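Local structure of LPXTG-motif cell wall anchor domain protein (Mobiluncus mulieris, 5U5O) at residues 5-10 with 29-34; 17-22 with 164-169; 44-49 with 95-100; 123-128 with 151-156. The protein probably acts as a giant cell-wall-anchored adhesin, this fragment holding two Ig-like domains cross-linked within the chain by isopeptide, ester and disulfide bonds. All coordinates share one frame; numbering follows the deposited sequence.

Contact 1: residues 5-10 with 29-34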
loop_
_atom_site.group_PDB
_atom_site.type_symbol
_atom_site.label_atom_id
_atom_site.label_comp_id
_atom_site.label_asym_id
_atom_site.label_seq_id
_atom_site.Cartn_x
_atom_site.Cartn_y
_atom_site.Cartn_z
ATOM N N VAL A 5 7.098 28.452 -5.611
ATOM C CA VAL A 5 6.933 27.183 -6.324
ATOM C C VAL A 5 5.900 26.355 -5.587
ATOM O O VAL A 5 5.835 26.299 -4.372
ATOM C CB VAL A 5 8.301 26.471 -6.541
ATOM C CG1 VAL A 5 8.958 26.046 -5.244
ATOM C CG2 VAL A 5 8.145 25.263 -7.472
ATOM N N GLY A 6 5.102 25.644 -6.382
ATOM C CA GLY A 6 4.138 24.666 -5.879
ATOM C C GLY A 6 4.102 23.465 -6.824
ATOM O O GLY A 6 4.691 23.499 -7.911
ATOM N N THR A 7 3.425 22.398 -6.404
ATOM C CA THR A 7 3.376 21.183 -7.198
ATOM C C THR A 7 2.035 20.512 -7.011
ATOM O O THR A 7 1.381 20.634 -5.976
ATOM C CB THR A 7 4.490 20.218 -6.783
ATOM O OG1 THR A 7 4.365 19.934 -5.386
ATOM C CG2 THR A 7 5.874 20.699 -7.111
ATOM N N TYR A 8 1.667 19.731 -8.026
ATOM C CA TYR A 8 0.524 18.819 -7.941
ATOM C C TYR A 8 0.984 17.465 -8.473
ATOM O O TYR A 8 1.460 17.374 -9.599
ATOM C CB TYR A 8 -0.634 19.348 -8.763
ATOM C CG TYR A 8 -1.848 18.440 -8.776
ATOM C CD1 TYR A 8 -2.557 18.187 -7.597
ATOM C CD2 TYR A 8 -2.304 17.839 -9.958
ATOM C CE1 TYR A 8 -3.679 17.366 -7.583
ATOM C CE2 TYR A 8 -3.438 17.027 -9.952
ATOM C CZ TYR A 8 -4.116 16.786 -8.763
ATOM O OH TYR A 8 -5.236 15.978 -8.748
ATOM N N ALA A 9 0.916 16.470 -7.609
ATOM C CA ALA A 9 1.406 15.121 -7.945
ATOM C C ALA A 9 0.279 14.178 -8.330
ATOM O O ALA A 9 -0.734 14.128 -7.641
ATOM C CB ALA A 9 2.156 14.561 -6.766
ATOM N N THR A 10 0.470 13.422 -9.416
ATOM C CA THR A 10 -0.490 12.405 -9.829
ATOM C C THR A 10 0.255 11.177 -10.326
ATOM O O THR A 10 1.442 11.248 -10.645
ATOM C CB THR A 10 -1.416 12.897 -10.952
ATOM O OG1 THR A 10 -0.628 13.394 -12.034
ATOM C CG2 THR A 10 -2.320 13.996 -10.467
ATOM N N ILE A 29 5.422 9.077 -11.090
ATOM C CA ILE A 29 4.714 10.206 -10.494
ATOM C C ILE A 29 4.908 11.406 -11.439
ATOM O O ILE A 29 6.048 11.818 -11.705
ATOM C CB ILE A 29 5.207 10.479 -9.063
ATOM C CG1 ILE A 29 4.724 9.411 -8.072
ATOM C CG2 ILE A 29 4.680 11.824 -8.569
ATOM C CD1 ILE A 29 5.225 7.997 -8.299
ATOM N N LYS A 30 3.805 11.893 -12.005
ATOM C CA LYS A 30 3.798 13.173 -12.709
ATOM C C LYS A 30 3.807 14.302 -11.668
ATOM O O LYS A 30 2.879 14.450 -10.870
ATOM C CB LYS A 30 2.567 13.301 -13.582
ATOM C CG LYS A 30 2.597 14.521 -14.493
ATOM C CD LYS A 30 1.239 14.698 -15.118
ATOM C CE LYS A 30 1.233 15.786 -16.162
ATOM N NZ LYS A 30 -0.053 15.784 -16.910
ATOM N N ASP A 31 4.873 15.092 -11.721
ATOM C CA ASP A 31 5.076 16.229 -10.813
ATOM C C ASP A 31 4.819 17.499 -11.627
ATOM O O ASP A 31 5.667 17.929 -12.384
ATOM C CB ASP A 31 6.490 16.118 -10.303
ATOM C CG ASP A 31 6.945 17.322 -9.491
ATOM O OD1 ASP A 31 6.117 18.199 -9.062
ATOM O OD2 ASP A 31 8.171 17.295 -9.261
ATOM N N THR A 32 3.581 17.974 -11.553
ATOM C CA THR A 32 3.199 19.200 -12.251
ATOM C C THR A 32 3.650 20.382 -11.394
ATOM O O THR A 32 3.190 20.546 -10.273
ATOM C CB THR A 32 1.698 19.255 -12.540
ATOM O OG1 THR A 32 1.356 18.147 -13.374
ATOM C CG2 THR A 32 1.303 20.498 -13.279
ATOM N N VAL A 33 4.583 21.143 -11.942
ATOM C CA VAL A 33 5.241 22.246 -11.219
ATOM C C VAL A 33 4.612 23.588 -11.577
ATOM O O VAL A 33 4.415 23.912 -12.728
ATOM C CB VAL A 33 6.737 22.237 -11.541
ATOM C CG1 VAL A 33 7.435 23.339 -10.742
ATOM C CG2 VAL A 33 7.352 20.852 -11.255
ATOM N N ARG A 34 4.255 24.326 -10.526
ATOM C CA ARG A 34 3.593 25.633 -10.644
ATOM C C ARG A 34 4.570 26.708 -10.139
ATOM O O ARG A 34 4.979 26.670 -8.981
ATOM C CB ARG A 34 2.310 25.618 -9.819
ATOM C CG ARG A 34 1.381 24.437 -10.073
ATOM C CD ARG A 34 0.444 24.701 -11.227
ATOM N NE ARG A 34 -0.634 25.648 -10.867
ATOM C CZ ARG A 34 -1.629 26.011 -11.674
ATOM N NH1 ARG A 34 -1.717 25.482 -12.893
ATOM N NH2 ARG A 34 -2.564 26.881 -11.285
HETATM O O HOH W 1 0.318 16.090 -11.875
#

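Contact 2: residues 17-22 with 164-169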
loop_
_atom_site.group_PDB
_atom_site.type_symbol
_atom_site.label_atom_id
_atom_site.label_comp_id
_atom_site.label_asym_id
_atom_site.label_seq_id
_atom_site.Cartn_x
_atom_site.Cartn_y
_atom_site.Cartn_z
ATOM N N PHE A 17 -2.202 4.635 -6.457
ATOM C CA PHE A 17 -1.922 3.544 -7.377
ATOM C C PHE A 17 -1.787 2.253 -6.598
ATOM O O PHE A 17 -1.612 2.262 -5.377
ATOM C CB PHE A 17 -0.668 3.812 -8.209
ATOM C CG PHE A 17 0.604 3.899 -7.408
ATOM C CD1 PHE A 17 1.041 5.089 -6.881
ATOM C CD2 PHE A 17 1.381 2.782 -7.204
ATOM C CE1 PHE A 17 2.227 5.141 -6.164
ATOM C CE2 PHE A 17 2.554 2.822 -6.488
ATOM C CZ PHE A 17 2.989 4.010 -5.968
ATOM N N ASP A 18 -1.882 1.155 -7.344
ATOM C CA ASP A 18 -1.849 -0.194 -6.786
ATOM C C ASP A 18 -0.397 -0.677 -6.699
ATOM O O ASP A 18 0.170 -1.160 -7.692
ATOM C CB ASP A 18 -2.694 -1.143 -7.649
ATOM C CG ASP A 18 -2.627 -2.602 -7.190
ATOM O OD1 ASP A 18 -1.932 -2.905 -6.196
ATOM O OD2 ASP A 18 -3.268 -3.445 -7.846
ATOM N N VAL A 19 0.159 -0.632 -5.495
ATOM C CA VAL A 19 1.571 -0.935 -5.257
ATOM C C VAL A 19 1.853 -2.438 -5.216
ATOM O O VAL A 19 3.011 -2.850 -5.258
ATOM C CB VAL A 19 2.088 -0.243 -3.964
ATOM C CG1 VAL A 19 1.611 -0.945 -2.688
ATOM C CG2 VAL A 19 3.606 -0.117 -3.976
ATOM N N THR A 20 0.802 -3.248 -5.123
ATOM C CA THR A 20 0.948 -4.699 -5.195
ATOM C C THR A 20 0.628 -5.264 -6.587
ATOM O O THR A 20 0.409 -6.460 -6.721
ATOM C CB THR A 20 0.081 -5.404 -4.136
ATOM O OG1 THR A 20 -1.279 -4.983 -4.254
ATOM C CG2 THR A 20 0.605 -5.147 -2.744
ATOM N N ASP A 21 0.618 -4.405 -7.613
ATOM C CA ASP A 21 0.436 -4.839 -8.995
ATOM C C ASP A 21 1.714 -5.515 -9.472
ATOM O O ASP A 21 2.710 -4.863 -9.772
ATOM C CB ASP A 21 0.090 -3.644 -9.895
ATOM C CG ASP A 21 -0.304 -4.050 -11.314
ATOM O OD1 ASP A 21 -0.139 -5.207 -11.696
ATOM O OD2 ASP A 21 -0.803 -3.178 -12.054
ATOM N N GLY A 22 1.660 -6.841 -9.588
ATOM C CA GLY A 22 2.792 -7.627 -10.065
ATOM C C GLY A 22 3.212 -7.363 -11.503
ATOM O O GLY A 22 4.354 -7.654 -11.872
ATOM N N ALA A 164 0.458 4.919 -2.253
ATOM C CA ALA A 164 0.746 3.597 -2.790
ATOM C C ALA A 164 -0.103 2.592 -2.007
ATOM O O ALA A 164 0.193 2.310 -0.836
ATOM C CB ALA A 164 2.228 3.315 -2.635
ATOM N N GLU A 165 -1.176 2.106 -2.647
ATOM C CA GLU A 165 -2.213 1.306 -1.991
ATOM C C GLU A 165 -2.015 -0.177 -2.267
ATOM O O GLU A 165 -2.055 -0.606 -3.429
ATOM C CB GLU A 165 -3.603 1.682 -2.502
ATOM C CG GLU A 165 -4.014 3.101 -2.173
ATOM C CD GLU A 165 -5.418 3.438 -2.635
ATOM O OE1 GLU A 165 -5.955 2.780 -3.550
ATOM O OE2 GLU A 165 -5.972 4.406 -2.087
ATOM N N PRO A 166 -1.820 -0.991 -1.212
ATOM C CA PRO A 166 -1.801 -2.438 -1.458
ATOM C C PRO A 166 -3.209 -2.985 -1.646
ATOM O O PRO A 166 -4.172 -2.418 -1.139
ATOM C CB PRO A 166 -1.199 -2.997 -0.174
ATOM C CG PRO A 166 -1.622 -2.025 0.867
ATOM C CD PRO A 166 -1.624 -0.670 0.217
ATOM N N GLN A 167 -3.308 -4.101 -2.365
ATOM C CA GLN A 167 -4.540 -4.885 -2.410
ATOM C C GLN A 167 -4.457 -5.971 -1.344
ATOM O O GLN A 167 -3.396 -6.199 -0.756
ATOM C CB GLN A 167 -4.772 -5.501 -3.798
ATOM C CG GLN A 167 -4.579 -4.545 -4.969
ATOM C CD GLN A 167 -5.259 -3.202 -4.776
ATOM O OE1 GLN A 167 -4.619 -2.147 -4.861
ATOM N NE2 GLN A 167 -6.556 -3.229 -4.507
ATOM N N PHE A 168 -5.591 -6.613 -1.085
ATOM C CA PHE A 168 -5.704 -7.605 -0.018
ATOM C C PHE A 168 -6.386 -8.872 -0.503
ATOM O O PHE A 168 -7.172 -8.865 -1.454
ATOM C CB PHE A 168 -6.472 -7.034 1.182
ATOM C CG PHE A 168 -5.799 -5.838 1.795
ATOM C CD1 PHE A 168 -4.814 -6.013 2.762
ATOM C CD2 PHE A 168 -6.092 -4.553 1.366
ATOM C CE1 PHE A 168 -4.143 -4.937 3.301
ATOM C CE2 PHE A 168 -5.439 -3.466 1.914
ATOM C CZ PHE A 168 -4.459 -3.663 2.881
ATOM N N GLY A 169 -6.061 -9.954 0.187
ATOM C CA GLY A 169 -6.703 -11.243 0.004
ATOM C C GLY A 169 -7.688 -11.551 1.114
ATOM O O GLY A 169 -8.001 -10.676 1.951
#

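Contact 3: residues 44-49 with 95-100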
loop_
_atom_site.group_PDB
_atom_site.type_symbol
_atom_site.label_atom_id
_atom_site.label_comp_id
_atom_site.label_asym_id
_atom_site.label_seq_id
_atom_site.Cartn_x
_atom_site.Cartn_y
_atom_site.Cartn_z
ATOM N N TYR A 44 15.373 29.348 -14.975
ATOM C CA TYR A 44 15.433 28.814 -13.626
ATOM C C TYR A 44 15.802 27.337 -13.693
ATOM O O TYR A 44 15.630 26.675 -14.746
ATOM C CB TYR A 44 14.058 28.906 -12.971
ATOM C CG TYR A 44 13.571 30.324 -12.818
ATOM C CD1 TYR A 44 12.977 30.998 -13.869
ATOM C CD2 TYR A 44 13.646 30.980 -11.592
ATOM C CE1 TYR A 44 12.534 32.314 -13.734
ATOM C CE2 TYR A 44 13.182 32.284 -11.447
ATOM C CZ TYR A 44 12.622 32.941 -12.517
ATOM O OH TYR A 44 12.178 34.251 -12.437
ATOM N N ALA A 45 16.323 26.813 -12.592
ATOM C CA ALA A 45 16.438 25.360 -12.420
ATOM C C ALA A 45 15.391 24.936 -11.412
ATOM O O ALA A 45 15.144 25.601 -10.403
ATOM C CB ALA A 45 17.825 24.953 -11.942
ATOM N N ILE A 46 14.776 23.791 -11.694
ATOM C CA ILE A 46 13.839 23.149 -10.789
ATOM C C ILE A 46 14.302 21.751 -10.430
ATOM O O ILE A 46 14.884 21.042 -11.286
ATOM C CB ILE A 46 12.383 23.156 -11.324
ATOM C CG1 ILE A 46 12.284 22.582 -12.742
ATOM C CG2 ILE A 46 11.831 24.585 -11.223
ATOM C CD1 ILE A 46 10.852 22.372 -13.175
ATOM N N ALA A 47 14.032 21.325 -9.208
ATOM C CA ALA A 47 14.335 19.941 -8.782
ATOM C C ALA A 47 13.184 19.423 -7.996
ATOM O O ALA A 47 12.570 20.153 -7.186
ATOM C CB ALA A 47 15.585 19.916 -7.928
ATOM N N GLY A 48 12.898 18.146 -8.201
ATOM C CA GLY A 48 11.892 17.432 -7.448
ATOM C C GLY A 48 12.465 16.155 -6.848
ATOM O O GLY A 48 13.375 15.533 -7.428
ATOM N N GLN A 49 11.912 15.757 -5.706
ATOM C CA GLN A 49 12.237 14.488 -5.056
ATOM C C GLN A 49 10.975 13.858 -4.531
ATOM O O GLN A 49 10.073 14.542 -4.064
ATOM C CB GLN A 49 13.229 14.644 -3.900
ATOM C CG GLN A 49 14.468 15.447 -4.222
ATOM C CD GLN A 49 14.243 16.953 -4.139
ATOM O OE1 GLN A 49 13.539 17.453 -3.244
ATOM N NE2 GLN A 49 14.838 17.686 -5.072
ATOM N N TYR A 95 2.944 29.957 -13.870
ATOM C CA TYR A 95 3.494 29.301 -15.049
ATOM C C TYR A 95 3.709 27.829 -14.734
ATOM O O TYR A 95 4.320 27.486 -13.726
ATOM C CB TYR A 95 4.802 29.939 -15.451
ATOM C CG TYR A 95 4.661 31.407 -15.766
ATOM C CD1 TYR A 95 4.679 32.368 -14.752
ATOM C CD2 TYR A 95 4.483 31.850 -17.075
ATOM C CE1 TYR A 95 4.541 33.714 -15.044
ATOM C CE2 TYR A 95 4.355 33.213 -17.359
ATOM C CZ TYR A 95 4.380 34.137 -16.332
ATOM O OH TYR A 95 4.241 35.469 -16.627
ATOM N N GLU A 96 3.249 26.944 -15.633
ATOM C CA GLU A 96 3.229 25.505 -15.363
ATOM C C GLU A 96 4.192 24.746 -16.255
ATOM O O GLU A 96 4.299 25.023 -17.441
ATOM C CB GLU A 96 1.823 24.986 -15.531
ATOM C CG GLU A 96 1.643 23.539 -15.093
ATOM C CD GLU A 96 0.210 23.089 -15.202
ATOM O OE1 GLU A 96 -0.571 23.302 -14.257
ATOM O OE2 GLU A 96 -0.135 22.421 -16.202
ATOM N N THR A 97 4.910 23.817 -15.638
ATOM C CA THR A 97 5.695 22.831 -16.389
ATOM C C THR A 97 5.576 21.515 -15.638
ATOM O O THR A 97 4.760 21.394 -14.728
ATOM C CB THR A 97 7.147 23.309 -16.552
ATOM O OG1 THR A 97 7.838 22.407 -17.424
ATOM C CG2 THR A 97 7.881 23.421 -15.234
ATOM N N GLU A 98 6.307 20.488 -16.073
ATOM C CA GLU A 98 6.214 19.196 -15.383
ATOM C C GLU A 98 7.510 18.423 -15.423
ATOM O O GLU A 98 8.357 18.659 -16.287
ATOM C CB GLU A 98 5.095 18.340 -15.966
ATOM C CG GLU A 98 5.287 17.967 -17.417
ATOM C CD GLU A 98 4.110 17.191 -17.963
ATOM O OE1 GLU A 98 3.079 17.819 -18.279
ATOM O OE2 GLU A 98 4.216 15.953 -18.079
ATOM N N MET A 99 7.651 17.499 -14.475
ATOM C CA MET A 99 8.762 16.550 -14.464
ATOM C C MET A 99 8.233 15.201 -13.991
ATOM O O MET A 99 7.205 15.133 -13.322
ATOM C CB MET A 99 9.940 17.003 -13.598
ATOM C CG MET A 99 9.575 17.847 -12.365
ATOM S SD MET A 99 10.928 18.018 -11.171
ATOM C CE MET A 99 12.231 18.658 -12.232
ATOM N N ASP A 100 8.916 14.129 -14.387
ATOM C CA ASP A 100 8.564 12.780 -13.961
ATOM C C ASP A 100 9.469 12.295 -12.846
ATOM O O ASP A 100 10.679 12.518 -12.879
ATOM C CB ASP A 100 8.701 11.811 -15.132
ATOM C CG ASP A 100 7.595 11.952 -16.163
ATOM O OD1 ASP A 100 6.531 12.549 -15.902
ATOM O OD2 ASP A 100 7.762 11.320 -17.240
#

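Contact 4: residues 123-128 with 151-156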
loop_
_atom_site.group_PDB
_atom_site.type_symbol
_atom_site.label_atom_id
_atom_site.label_comp_id
_atom_site.label_asym_id
_atom_site.label_seq_id
_atom_site.Cartn_x
_atom_site.Cartn_y
_atom_site.Cartn_z
ATOM N N TYR A 123 8.643 16.822 -2.980
ATOM C CA TYR A 123 9.275 18.093 -2.579
ATOM C C TYR A 123 9.812 18.727 -3.851
ATOM O O TYR A 123 10.189 18.023 -4.798
ATOM C CB TYR A 123 10.422 17.775 -1.630
ATOM C CG TYR A 123 10.032 17.591 -0.162
ATOM C CD1 TYR A 123 8.742 17.213 0.233
ATOM C CD2 TYR A 123 10.976 17.834 0.841
ATOM C CE1 TYR A 123 8.411 17.075 1.579
ATOM C CE2 TYR A 123 10.652 17.691 2.182
ATOM C CZ TYR A 123 9.373 17.314 2.544
ATOM O OH TYR A 123 9.074 17.180 3.880
ATOM N N GLU A 124 9.859 20.070 -3.880
ATOM C CA GLU A 124 10.324 20.805 -5.067
ATOM C C GLU A 124 11.119 22.030 -4.639
ATOM O O GLU A 124 10.809 22.667 -3.604
ATOM C CB GLU A 124 9.151 21.274 -5.934
ATOM C CG GLU A 124 9.530 21.677 -7.356
ATOM C CD GLU A 124 9.708 20.476 -8.284
ATOM O OE1 GLU A 124 9.288 19.350 -7.928
ATOM O OE2 GLU A 124 10.311 20.665 -9.353
ATOM N N GLN A 125 12.155 22.349 -5.398
ATOM C CA GLN A 125 12.894 23.601 -5.190
ATOM C C GLN A 125 13.053 24.332 -6.505
ATOM O O GLN A 125 13.176 23.713 -7.598
ATOM C CB GLN A 125 14.256 23.353 -4.546
ATOM C CG GLN A 125 14.212 22.505 -3.277
ATOM C CD GLN A 125 14.131 21.001 -3.587
ATOM O OE1 GLN A 125 14.841 20.513 -4.457
ATOM N NE2 GLN A 125 13.245 20.283 -2.897
ATOM N N LEU A 126 13.104 25.667 -6.381
ATOM C CA LEU A 126 13.269 26.574 -7.507
ATOM C C LEU A 126 14.533 27.386 -7.306
ATOM O O LEU A 126 14.662 28.051 -6.265
ATOM C CB LEU A 126 12.062 27.516 -7.583
ATOM C CG LEU A 126 12.069 28.618 -8.641
ATOM C CD1 LEU A 126 12.026 28.026 -10.041
ATOM C CD2 LEU A 126 10.929 29.612 -8.409
ATOM N N TRP A 127 15.401 27.434 -8.313
ATOM C CA TRP A 127 16.697 28.097 -8.256
ATOM C C TRP A 127 16.698 29.207 -9.311
ATOM O O TRP A 127 16.394 28.973 -10.488
ATOM C CB TRP A 127 17.847 27.120 -8.536
ATOM C CG TRP A 127 18.037 26.031 -7.528
ATOM C CD1 TRP A 127 17.297 24.889 -7.407
ATOM C CD2 TRP A 127 19.071 25.943 -6.543
ATOM N NE1 TRP A 127 17.786 24.120 -6.393
ATOM C CE2 TRP A 127 18.882 24.729 -5.848
ATOM C CE3 TRP A 127 20.141 26.772 -6.176
ATOM C CZ2 TRP A 127 19.713 24.325 -4.804
ATOM C CZ3 TRP A 127 20.965 26.372 -5.137
ATOM C CH2 TRP A 127 20.744 25.156 -4.458
ATOM N N ALA A 128 17.041 30.429 -8.897
ATOM C CA ALA A 128 17.140 31.542 -9.846
ATOM C C ALA A 128 18.346 31.403 -10.770
ATOM O O ALA A 128 19.338 30.757 -10.439
ATOM C CB ALA A 128 17.215 32.878 -9.123
ATOM N N LYS A 151 11.106 27.021 -2.084
ATOM C CA LYS A 151 10.950 25.583 -1.880
ATOM C C LYS A 151 9.510 25.278 -1.567
ATOM O O LYS A 151 8.774 26.115 -1.036
ATOM C CB LYS A 151 11.780 25.115 -0.689
ATOM C CG LYS A 151 13.262 25.439 -0.739
ATOM C CD LYS A 151 13.998 24.943 0.501
ATOM C CE LYS A 151 13.512 25.619 1.780
ATOM N NZ LYS A 151 14.413 25.358 2.938
ATOM N N HIS A 152 9.138 24.034 -1.868
ATOM C CA HIS A 152 7.885 23.442 -1.450
ATOM C C HIS A 152 8.225 22.078 -0.858
ATOM O O HIS A 152 8.081 21.024 -1.508
ATOM C CB HIS A 152 6.908 23.358 -2.620
ATOM C CG HIS A 152 5.503 23.054 -2.228
ATOM N ND1 HIS A 152 5.114 21.803 -1.801
ATOM C CD2 HIS A 152 4.381 23.811 -2.245
ATOM C CE1 HIS A 152 3.817 21.807 -1.554
ATOM N NE2 HIS A 152 3.346 23.014 -1.815
ATOM N N ASN A 153 8.769 22.131 0.349
ATOM C CA ASN A 153 9.206 20.958 1.096
ATOM C C ASN A 153 8.209 20.727 2.235
ATOM O O ASN A 153 8.512 20.942 3.424
ATOM C CB ASN A 153 10.642 21.134 1.595
ATOM C CG ASN A 153 11.682 21.193 0.474
ATOM O OD1 ASN A 153 11.378 21.120 -0.727
ATOM N ND2 ASN A 153 12.940 21.313 0.876
ATOM N N ASP A 154 6.984 20.359 1.846
ATOM C CA ASP A 154 5.814 20.381 2.751
ATOM C C ASP A 154 5.306 18.935 2.931
ATOM O O ASP A 154 4.617 18.404 2.040
ATOM C CB ASP A 154 4.710 21.282 2.157
ATOM C CG ASP A 154 5.120 22.763 2.052
ATOM O OD1 ASP A 154 5.986 23.231 2.826
ATOM O OD2 ASP A 154 4.549 23.475 1.190
ATOM N N PRO A 155 5.659 18.277 4.067
ATOM C CA PRO A 155 5.341 16.845 4.203
ATOM C C PRO A 155 3.848 16.538 4.319
ATOM O O PRO A 155 3.453 15.442 3.986
ATOM C CB PRO A 155 6.084 16.436 5.475
ATOM C CG PRO A 155 6.113 17.689 6.289
ATOM C CD PRO A 155 6.260 18.816 5.304
ATOM N N GLN A 156 3.043 17.505 4.765
ATOM C CA GLN A 156 1.578 17.363 4.861
ATOM C C GLN A 156 0.829 17.833 3.634
ATOM O O GLN A 156 -0.414 17.882 3.653
ATOM C CB GLN A 156 1.032 18.130 6.069
ATOM C CG GLN A 156 1.734 17.802 7.367
ATOM C CD GLN A 156 0.975 18.246 8.613
ATOM O OE1 GLN A 156 1.095 17.605 9.656
ATOM N NE2 GLN A 156 0.217 19.350 8.527
#

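Contact 1: residues 5-10 with 29-34
Gly6 to Thr10 and Lys30 to Arg34 pair as antiparallel strands, with axes 4.5 Å apart at their closest and N-to-C directions differing by 153°. Gly6, Tyr8 and Thr10 form the hydrogen-bonded pairs with Arg34, Thr32 and Lys30, and each pair carries both N-H to O bonds. Gly6 N lies 2.8 Å from Arg34 O. The longest of the six runs from Thr10 N to Lys30 O at 3.0 Å. Side chains alternate between the two faces. On one, Thr10 and Lys30 lie side by side pointing the same way, Thr10 OG1 resting 3.6 Å from Lys30 CB. A water joins the strands there: it donates to Tyr8 O at 2.9 Å and bonds to the hydroxyls Thr10 OG1 and Thr32 OG1, the latter at 2.7 Å. Arg34, on this face, sends its guanidinium outward to salt bridges with Glu84 and Glu96.

The other face carries Thr7, Ala9, Asp31 and Val33 and is turned to strands 118-127 and 150-178. Val5 CG2 reaches across to Val33 CG1 at 3.9 Å. With chi1 of Thr7 at 57°, CG2 sits beside its own backbone N and meets Asp31 OD1 at 3.2 Å, while OG1, between the backbone N and the carbonyl carbon, is bonded covalently to Gln160 CD. That link is an ester cross-link, and Asp31 and Glu124 have carboxylates close to each other in its surroundings. The contact therefore joins a non-covalent strand pair to a covalent bond that ties the first strand to the last strand of the domain, an arrangement consistent with resistance to pulling.

Contact 2: residues 17-22 with 164-169
Phe17 and Asp18 run parallel to Ala164 and Glu165 as a short two-residue pairing; 17-20 and 164-167 run 52° apart in direction, and side-chain contacts continue past the bridge to Gln167. Glu165 N donates to Phe17 O at 2.8 Å, nearly straight, and Val19 N returns to Glu165 O at 3.0 Å from above the carbonyl plane.

The Phe17 ring lies against Ala164. Ala164 CA stands 4.0 Å from the ring centroid and 17° off the ring normal, a CH-pi contact over one face, and Ala164 CB approaches the far end of the ring at CZ, 3.5 Å away. Val19 packs on the same methyl group, its CB 3.8 Å from Ala164 CB, so ring and valine meet it from two directions roughly at right angles. Leu108 of helix 105-109 touches both Phe17 and Val19.

Thr20 uses both branches. Its chi1 of 54° turns OG1 to Gln167 N, from which it accepts at 2.9 Å along a nearly linear N-H, and sets CG2 3.8 Å from Pro166 CB. The hydroxyl donates a hydrogen bond to Asp18 OD1, on its syn lone pair, while Thr20 N reaches the same oxygen from the anti side, out of the carboxylate plane. Two donors of Thr20 thus grip the single oxygen OD1.

The bond from Thr20 N makes an Asx turn at the start of a type I beta turn from Asp18 to Asp21, just where the short strand ends. A parallel pairing between an early edge strand and the last strand is also seen in Ig folds, and here that last strand runs on into the second domain.

Contact 3: residues 44-49 with 95-100
Met99 overlaps Ile46 and Gly48 across the interior, with SD 3.6 Å from Gly48 N and CE 3.7 Å from Ile46 O. The two side chains of Met99 and Ile46 slide past each other in opposite directions, CE coming 4.0 Å from Ile46 CG1. A chi3 of 54° bends the methyl away from an extended chain, which turns it to Ile46 while SD stays near Gly48. Since Gly48 has no side chain, the sulfur can settle directly over its backbone.

At the other end of the contact Ile46 CD1 and Thr97 CG2 meet tip to tip at 3.8 Å. Val70 of strand 64-71 touches both of these side chains, and Leu126 packs on Ile46 from the neighbouring strand. Met99 is also flanked by Asp31 and Val33 of strand 26-36.

No backbone pairing is involved: the axes of strands 44-49 and 95-100 stay 8.5 Å apart at closest, and their directions differ by 43°. That separation and rotation, with side chains from both strands filling the gap, are the face-to-face packing of two sheets in the Ig-like beta sandwich. Strand 43-52 belongs to one sheet and strand 94-104 to the other, and the contact is part of their shared core.

Contact 4: residues 123-128 with 151-156
From strand 118-127 Tyr123 lays its ring over the backbone of Asn153. Its CB is 4.0 Å from His152 O, and from there a chi1 of -84° swings CG to the far side from its own carbonyl carbon. CG lies 3.7 Å from Asn153 CA. Along one side CD2 meets Asn153 CB at 3.4 Å, and on the other CE1 faces Asp154 N at 3.6 Å. Asn153 CA sits almost over the ring centre, 3.5 Å from the centroid and 9° off the normal, a CH-pi contact. The amide plane of Asn153 is 12° from the ring plane. CZ passes over Asn153 C. At the tip, Tyr123 OH touches Pro155 CB at 3.5 Å.

The backbones are antiparallel here. Glu124 and His152 exchange two bonds: His152 N to Glu124 O at 2.8 Å, close to straight, and Glu124 N to His152 O at 3.1 Å.

Strand 118-127 lies between 150-178 and 43-52 in its sheet, since Tyr123 and Gln125 also bond through their backbones to Gln49 and Ala47. Tyr51 meets the Tyr123 ring edge-to-face, while Glu124 and His152 turn to the other face and touch Thr7 of strand 4-10 in the facing sheet.

From the N terminus, strand 4-10 opens contact 1, strand 16-18 opens contact 2, and strand 26-36 closes contact 1, so the two cross along the chain. Contact 3 closes when 95-100 packs on 44-49, and contact 4 when 151-156 pairs with 123-128, both before 164-169 closes contact 2. Contacts 1, 2 and 4 pair neighbouring strands, while contact 3 bridges the two sheets. Contacts 1, 3 and 4 are packed together, each touching the other two, with centres 8 to 10 Å apart. Glu124 lies at the meeting point, near Asp31 and Met99. Contact 2 sits about 23 Å from contact 1, centre to centre, toward the second domain, and shares strand 150-178 with contact 4.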